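Local coordinates for protein heme oxygenase (Chlamydomonas reinhardtii, PDB 4RAJ) that probably degrades heme oxidatively to biliverdin, as a heme oxygenase captured here without its heme substrate, at residues A[81-93]-A[187-199]. Residues are numbered along the deposited sequence; the frame is centred on the assembly and turned at random.
Sequences DVSKFKDVLKGGL and LRSAFKKQFDEWG
Leu187 lays its two methyls against the Gly91-Gly92 backbone that follows helix 86-89, CD2 lying 3.6 Å from Gly91 O and CD1 resting on Gly92, while Leu93 CD2 reaches back to the CB of Leu187. One turn on, the methyl of Ala190 meets Val88 CG1. Phe191, its CG anti to the backbone N (chi1 -177°), swings its ring in among Phe85, Val88, Leu89 and Leu93; CE2 comes to 3.6 Å from Phe85 CD2, the two rings meeting obliquely. Gln194 carries the central polar contacts. Its extended chain runs over one face of the Phe85 ring, CG 3.9 Å from the centroid in a CH-pi contact, and the amide lies almost parallel to that ring, 11° from it. Both ends of the amide are used: NE2 donates to Lys84 O at a doubtfully short 2.5 Å, and OE1 accepts from a water that in turn accepts from Val88 N; together these partners would hold the amide against rotation. At Trp198 the edge of Phe85 points at the face of the five-membered ring, T-shaped at 86°. In its own ring plane, NE1 donates to Asp81 OD1 (2.9 Å), approaching from above the carboxylate plane. Phe85, Phe191 and Trp198 thus form an aromatic cluster, with Leu141 of helix 140-151 against Phe85 and Val144 against Phe191, joining short helices 80-84 and 86-89 to helix 184-200 in the all-helical heme oxygenase fold.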
# COMPACT_ATOMS: atom_id res chain seq x y z
N ASP A 81 4.68 19.39 6.26
CA ASP A 81 5.17 18.57 5.16
C ASP A 81 4.04 17.82 4.46
O ASP A 81 3.91 17.87 3.23
CB ASP A 81 6.22 17.58 5.67
CG ASP A 81 7.45 18.27 6.22
OD1 ASP A 81 8.04 19.10 5.50
OD2 ASP A 81 7.82 17.98 7.37
N VAL A 82 3.22 17.11 5.23
CA VAL A 82 2.15 16.33 4.63
C VAL A 82 1.15 17.25 3.93
O VAL A 82 0.64 16.93 2.86
CB VAL A 82 1.45 15.43 5.67
CG1 VAL A 82 0.36 14.59 5.02
CG2 VAL A 82 2.47 14.53 6.34
N SER A 83 0.89 18.42 4.52
CA SER A 83 -0.06 19.35 3.92
C SER A 83 0.38 19.80 2.53
O SER A 83 -0.45 20.07 1.67
CB SER A 83 -0.27 20.56 4.81
OG SER A 83 -0.89 20.16 6.02
N LYS A 84 1.69 19.85 2.30
CA LYS A 84 2.19 20.22 0.98
C LYS A 84 1.75 19.21 -0.07
O LYS A 84 1.68 19.55 -1.25
CB LYS A 84 3.71 20.34 0.99
CG LYS A 84 4.21 21.54 1.78
CD LYS A 84 5.73 21.62 1.78
CE LYS A 84 6.23 22.88 2.48
NZ LYS A 84 5.85 24.11 1.74
N PHE A 85 1.43 18.00 0.36
CA PHE A 85 1.08 16.90 -0.54
C PHE A 85 -0.43 16.66 -0.62
O PHE A 85 -0.86 15.72 -1.29
CB PHE A 85 1.77 15.60 -0.08
CG PHE A 85 3.26 15.57 -0.34
CD1 PHE A 85 4.13 16.31 0.44
CD2 PHE A 85 3.77 14.80 -1.38
CE1 PHE A 85 5.51 16.30 0.18
CE2 PHE A 85 5.13 14.78 -1.63
CZ PHE A 85 6.01 15.52 -0.84
N LYS A 86 -1.21 17.49 0.05
CA LYS A 86 -2.66 17.29 0.11
C LYS A 86 -3.30 17.02 -1.25
O LYS A 86 -4.09 16.09 -1.40
CB LYS A 86 -3.34 18.50 0.77
CG LYS A 86 -4.86 18.42 0.79
CD LYS A 86 -5.41 19.10 2.02
CE LYS A 86 -6.93 19.13 2.02
NZ LYS A 86 -7.46 19.62 3.33
N ASP A 87 -2.96 17.82 -2.27
CA ASP A 87 -3.60 17.63 -3.58
C ASP A 87 -3.26 16.27 -4.22
O ASP A 87 -4.14 15.64 -4.82
CB ASP A 87 -3.21 18.76 -4.53
CG ASP A 87 -3.80 20.10 -4.10
OD1 ASP A 87 -4.77 20.12 -3.31
OD2 ASP A 87 -3.29 21.14 -4.57
N VAL A 88 -2.02 15.81 -4.08
CA VAL A 88 -1.63 14.54 -4.70
C VAL A 88 -2.10 13.34 -3.85
O VAL A 88 -2.34 12.26 -4.38
CB VAL A 88 -0.08 14.46 -4.93
CG1 VAL A 88 0.38 15.56 -5.90
CG2 VAL A 88 0.70 14.56 -3.62
N LEU A 89 -2.28 13.55 -2.55
CA LEU A 89 -2.76 12.48 -1.67
C LEU A 89 -4.27 12.27 -1.76
O LEU A 89 -4.76 11.14 -1.78
CB LEU A 89 -2.39 12.78 -0.21
CG LEU A 89 -0.92 12.70 0.17
CD1 LEU A 89 -0.72 13.19 1.60
CD2 LEU A 89 -0.42 11.28 0.03
N LYS A 90 -5.01 13.37 -1.79
CA LYS A 90 -6.45 13.32 -1.66
C LYS A 90 -7.15 13.33 -3.02
O LYS A 90 -8.35 13.55 -3.09
CB LYS A 90 -6.95 14.48 -0.80
CG LYS A 90 -6.25 14.59 0.56
CD LYS A 90 -6.55 13.40 1.45
CE LYS A 90 -8.04 13.26 1.71
NZ LYS A 90 -8.32 12.21 2.72
N GLY A 91 -6.40 13.09 -4.09
CA GLY A 91 -6.97 13.20 -5.43
C GLY A 91 -7.15 11.88 -6.15
O GLY A 91 -7.28 11.85 -7.38
N GLY A 92 -7.16 10.78 -5.40
CA GLY A 92 -7.38 9.46 -5.97
C GLY A 92 -6.36 8.40 -5.57
O GLY A 92 -6.54 7.22 -5.86
N LEU A 93 -5.28 8.80 -4.91
CA LEU A 93 -4.27 7.84 -4.52
C LEU A 93 -4.77 6.83 -3.49
O LEU A 93 -4.34 5.67 -3.50
CB LEU A 93 -3.04 8.53 -3.94
CG LEU A 93 -1.76 8.74 -4.76
CD1 LEU A 93 -0.63 9.13 -3.81
CD2 LEU A 93 -1.37 7.54 -5.59
N LEU A 187 -1.35 10.20 -11.20
CA LEU A 187 -1.21 10.24 -9.74
C LEU A 187 0.20 9.87 -9.33
O LEU A 187 0.82 10.49 -8.46
CB LEU A 187 -2.21 9.30 -9.07
CG LEU A 187 -3.67 9.74 -9.19
CD1 LEU A 187 -4.58 8.55 -8.91
CD2 LEU A 187 -3.93 10.86 -8.21
N ARG A 188 0.72 8.84 -9.97
CA ARG A 188 2.05 8.35 -9.63
C ARG A 188 3.13 9.37 -10.00
O ARG A 188 4.01 9.65 -9.19
CB ARG A 188 2.28 6.99 -10.28
CG ARG A 188 3.71 6.69 -10.58
CD ARG A 188 3.96 5.20 -10.72
NE ARG A 188 5.28 4.92 -10.16
CZ ARG A 188 5.80 3.71 -10.00
NH1 ARG A 188 5.11 2.66 -10.38
NH2 ARG A 188 7.01 3.55 -9.48
N SER A 189 3.06 9.95 -11.20
CA SER A 189 4.10 10.87 -11.65
C SER A 189 4.05 12.18 -10.85
O SER A 189 5.09 12.76 -10.52
CB SER A 189 3.99 11.16 -13.14
OG SER A 189 2.84 11.94 -13.42
N ALA A 190 2.84 12.64 -10.53
CA ALA A 190 2.67 13.86 -9.74
C ALA A 190 3.25 13.71 -8.34
O ALA A 190 3.89 14.62 -7.81
CB ALA A 190 1.20 14.25 -9.67
N PHE A 191 2.99 12.57 -7.71
CA PHE A 191 3.55 12.34 -6.39
C PHE A 191 5.07 12.25 -6.45
O PHE A 191 5.76 12.83 -5.62
CB PHE A 191 2.99 11.07 -5.75
CG PHE A 191 3.49 10.85 -4.36
CD1 PHE A 191 4.67 10.13 -4.13
CD2 PHE A 191 2.84 11.42 -3.28
CE1 PHE A 191 5.16 9.96 -2.84
CE2 PHE A 191 3.33 11.25 -1.98
CZ PHE A 191 4.49 10.52 -1.77
N LYS A 192 5.59 11.52 -7.44
CA LYS A 192 7.03 11.38 -7.58
C LYS A 192 7.72 12.73 -7.73
O LYS A 192 8.72 13.01 -7.07
CB LYS A 192 7.40 10.53 -8.79
CG LYS A 192 7.43 9.06 -8.55
CD LYS A 192 8.44 8.47 -9.50
CE LYS A 192 8.53 6.97 -9.38
NZ LYS A 192 7.60 6.34 -10.35
N LYS A 193 7.19 13.56 -8.61
CA LYS A 193 7.77 14.88 -8.87
C LYS A 193 7.82 15.72 -7.60
O LYS A 193 8.86 16.31 -7.28
CB LYS A 193 6.97 15.60 -9.95
CG LYS A 193 7.47 16.99 -10.29
CD LYS A 193 7.09 17.37 -11.72
CE LYS A 193 7.42 18.81 -12.02
NZ LYS A 193 6.66 19.71 -11.12
N GLN A 194 6.71 15.77 -6.88
CA GLN A 194 6.68 16.54 -5.64
C GLN A 194 7.55 15.91 -4.55
O GLN A 194 8.20 16.63 -3.80
CB GLN A 194 5.26 16.70 -5.13
CG GLN A 194 5.20 17.56 -3.87
CD GLN A 194 3.80 18.02 -3.54
OE1 GLN A 194 2.82 17.54 -4.13
NE2 GLN A 194 3.69 18.95 -2.61
N PHE A 195 7.52 14.58 -4.45
CA PHE A 195 8.33 13.88 -3.45
C PHE A 195 9.82 14.18 -3.65
O PHE A 195 10.55 14.39 -2.68
CB PHE A 195 8.08 12.37 -3.53
CG PHE A 195 8.69 11.57 -2.39
CD1 PHE A 195 8.28 11.78 -1.08
CD2 PHE A 195 9.63 10.59 -2.65
CE1 PHE A 195 8.82 11.03 -0.04
CE2 PHE A 195 10.17 9.85 -1.61
CZ PHE A 195 9.76 10.07 -0.31
N ASP A 196 10.25 14.22 -4.90
CA ASP A 196 11.64 14.54 -5.21
C ASP A 196 11.99 16.00 -4.92
O ASP A 196 13.07 16.29 -4.39
CB ASP A 196 11.96 14.20 -6.66
CG ASP A 196 12.39 12.76 -6.84
OD1 ASP A 196 12.76 12.12 -5.83
OD2 ASP A 196 12.37 12.27 -7.99
N GLU A 197 11.08 16.91 -5.25
CA GLU A 197 11.32 18.33 -5.01
C GLU A 197 11.32 18.68 -3.53
O GLU A 197 12.18 19.41 -3.05
CB GLU A 197 10.28 19.18 -5.73
CG GLU A 197 10.71 19.59 -7.11
CD GLU A 197 9.56 20.01 -7.98
OE1 GLU A 197 8.51 20.42 -7.42
OE2 GLU A 197 9.70 19.93 -9.22
N TRP A 198 10.34 18.15 -2.82
CA TRP A 198 10.25 18.37 -1.38
C TRP A 198 11.42 17.68 -0.66
O TRP A 198 12.05 18.26 0.24
CB TRP A 198 8.89 17.88 -0.87
CG TRP A 198 8.83 17.76 0.61
CD1 TRP A 198 8.50 18.75 1.50
CD2 TRP A 198 9.10 16.59 1.39
NE1 TRP A 198 8.56 18.27 2.79
CE2 TRP A 198 8.92 16.95 2.75
CE3 TRP A 198 9.47 15.28 1.08
CZ2 TRP A 198 9.11 16.03 3.79
CZ3 TRP A 198 9.65 14.37 2.11
CH2 TRP A 198 9.46 14.75 3.45
N GLY A 199 11.71 16.45 -1.07
CA GLY A 199 12.74 15.65 -0.43
C GLY A 199 14.11 16.31 -0.51
O GLY A 199 14.88 16.29 0.45
O HOH W 1 0.06 18.01 -3.74